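PDB 4IPA: putative curved DNA-binding protein from Chaetomium thermophilum var. thermophilum DSM 1495, which has the pita-bread fold of M24 methionine aminopeptidases, is an Arx1 protein linked to ribosome biogenesis, and may bind DNA. Local coordinates for residues 129-134 with 359-365. Sequence-based numbering, arbitrary orientation.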
loop_
_atom_site.group_PDB
_atom_site.type_symbol
_atom_site.label_atom_id
_atom_site.label_comp_id
_atom_site.label_asym_id
_atom_site.label_seq_id
_atom_site.Cartn_x
_atom_site.Cartn_y
_atom_site.Cartn_z
ATOM N N THR A 129 0.331 8.274 -6.130
ATOM C CA THR A 129 1.291 7.261 -5.727
ATOM C C THR A 129 0.996 6.934 -4.278
ATOM O O THR A 129 0.914 7.832 -3.450
ATOM C CB THR A 129 2.739 7.795 -5.788
ATOM O OG1 THR A 129 2.835 8.947 -4.945
ATOM C CG2 THR A 129 3.115 8.191 -7.219
ATOM N N ILE A 130 0.828 5.656 -3.974
ATOM C CA ILE A 130 0.666 5.219 -2.597
ATOM C C ILE A 130 1.917 4.425 -2.201
ATOM O O ILE A 130 2.425 3.629 -2.998
ATOM C CB ILE A 130 -0.620 4.369 -2.421
ATOM C CG1 ILE A 130 -1.843 5.163 -2.893
ATOM C CG2 ILE A 130 -0.803 3.943 -0.958
ATOM C CD1 ILE A 130 -3.163 4.406 -2.787
ATOM N N VAL A 131 2.435 4.676 -0.998
ATOM C CA VAL A 131 3.614 3.969 -0.504
ATOM C C VAL A 131 3.330 3.381 0.868
ATOM O O VAL A 131 2.560 3.948 1.638
ATOM C CB VAL A 131 4.865 4.904 -0.368
ATOM C CG1 VAL A 131 5.268 5.483 -1.698
ATOM C CG2 VAL A 131 4.605 6.027 0.626
ATOM N N CYS A 132 3.954 2.247 1.167
ATOM C CA CYS A 132 3.882 1.663 2.498
ATOM C C CYS A 132 5.223 1.029 2.836
ATOM O O CYS A 132 5.714 0.177 2.088
ATOM C CB CYS A 132 2.777 0.605 2.607
ATOM S SG CYS A 132 2.665 -0.217 4.265
ATOM N N ASP A 133 5.801 1.459 3.958
ATOM C CA ASP A 133 6.995 0.845 4.524
ATOM C C ASP A 133 6.574 0.216 5.858
ATOM O O ASP A 133 5.616 0.664 6.498
ATOM C CB ASP A 133 8.087 1.917 4.756
ATOM C CG ASP A 133 9.496 1.316 5.001
ATOM O OD1 ASP A 133 9.691 0.095 4.790
ATOM O OD2 ASP A 133 10.418 2.086 5.389
ATOM N N THR A 134 7.278 -0.832 6.265
ATOM C CA THR A 134 7.158 -1.318 7.625
ATOM C C THR A 134 8.488 -1.084 8.350
ATOM O O THR A 134 9.549 -1.476 7.865
ATOM C CB THR A 134 6.773 -2.798 7.672
ATOM O OG1 THR A 134 5.497 -2.974 7.051
ATOM C CG2 THR A 134 6.697 -3.293 9.127
ATOM N N ILE A 359 8.320 4.143 -9.217
ATOM C CA ILE A 359 8.120 5.584 -9.178
ATOM C C ILE A 359 8.188 6.062 -7.734
ATOM O O ILE A 359 8.842 7.054 -7.417
ATOM C CB ILE A 359 6.738 5.965 -9.728
ATOM C CG1 ILE A 359 6.456 5.221 -11.032
ATOM C CG2 ILE A 359 6.619 7.468 -9.905
ATOM C CD1 ILE A 359 5.015 5.399 -11.519
ATOM N N GLY A 360 7.491 5.336 -6.870
ATOM C CA GLY A 360 7.336 5.720 -5.480
ATOM C C GLY A 360 7.149 4.510 -4.590
ATOM O O GLY A 360 6.287 3.652 -4.824
ATOM N N GLY A 361 7.978 4.426 -3.563
ATOM C CA GLY A 361 7.883 3.324 -2.644
ATOM C C GLY A 361 8.753 3.582 -1.450
ATOM O O GLY A 361 9.363 4.647 -1.336
ATOM N N PRO A 362 8.822 2.593 -0.562
ATOM C CA PRO A 362 9.626 2.600 0.662
ATOM C C PRO A 362 11.109 2.567 0.325
ATOM O O PRO A 362 11.484 2.110 -0.766
ATOM C CB PRO A 362 9.219 1.295 1.349
ATOM C CG PRO A 362 8.836 0.392 0.189
ATOM C CD PRO A 362 8.129 1.311 -0.769
ATOM N N PRO A 363 11.948 3.063 1.250
ATOM C CA PRO A 363 13.397 3.071 1.057
ATOM C C PRO A 363 13.918 1.656 1.140
ATOM O O PRO A 363 13.448 0.903 1.980
ATOM C CB PRO A 363 13.905 3.898 2.250
ATOM C CG PRO A 363 12.868 3.721 3.298
ATOM C CD PRO A 363 11.558 3.642 2.549
ATOM N N ALA A 364 14.856 1.302 0.271
ATOM C CA ALA A 364 15.457 -0.020 0.267
ATOM C C ALA A 364 15.876 -0.448 1.676
ATOM O O ALA A 364 16.381 0.352 2.450
ATOM C CB ALA A 364 16.660 -0.036 -0.676
ATOM N N TRP A 365 15.647 -1.711 2.012
ATOM C CA TRP A 365 16.068 -2.225 3.302
ATOM C C TRP A 365 17.508 -2.708 3.253
ATOM O O TRP A 365 17.921 -3.378 2.308
ATOM C CB TRP A 365 15.173 -3.379 3.745
ATOM C CG TRP A 365 13.798 -2.960 4.124
ATOM C CD1 TRP A 365 13.328 -1.680 4.254
ATOM C CD2 TRP A 365 12.696 -3.826 4.420
ATOM N NE1 TRP A 365 12.001 -1.705 4.612
ATOM C CE2 TRP A 365 11.591 -3.009 4.723
ATOM C CE3 TRP A 365 12.537 -5.211 4.453
ATOM C CZ2 TRP A 365 10.340 -3.535 5.060
ATOM C CZ3 TRP A 365 11.298 -5.731 4.784
ATOM C CH2 TRP A 365 10.215 -4.895 5.078
#
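Asp133 and Trp365 meet through one hydrogen bond, from NE1 of Trp365 to OD1 of Asp133, 2.9 Å long with an N-H...O angle of 154°. OD1 accepts on its syn lone pair and lies close to the indole plane, so the approach is at the ring edge; the bond is moderately bent, and the carboxylate is turned 31° from the ring. CG of Asp133 stands anti to the backbone N (chi1 -165°), which carries the carboxylate toward the 359-365 segment.

Both prolines lie on one side of the carboxylate plane. CB of Pro362 packs against CB of Asp133 at 3.6 Å, and CD of Pro363, whose ring crosses the aspartate at about a right angle, comes within 3.4 Å of OD2. The two carboxylate oxygens are thus used differently, OD1 for the indole N-H and OD2 against proline carbons. CZ2 of Trp365 approaches the backbone O of Thr134 at 3.6 Å, and Phe154 also meets the indole.

Farther back, the contact is van der Waals packing of a methyl on the peptide backbone: CG1 of Val131 lies over the N and CA of Gly361, 3.5 Å from that N. The same N is hydrogen-bonded to OE2 of Glu37 in helix 23-46. The contact lays strand 127-136, whose Cys132 bonds through its backbone to Leu346 of strand 342-352, beside the chain as it leaves strand 355-360, in the middle of the M24 fold.

A leucine in place of Trp365 would probably leave OD1 of Asp133 without its N-H donor and the carboxylate freer to turn. Because Asp133 is buried, the indole N-H probably offsets part of the cost of enclosing an acidic group beside proline carbons.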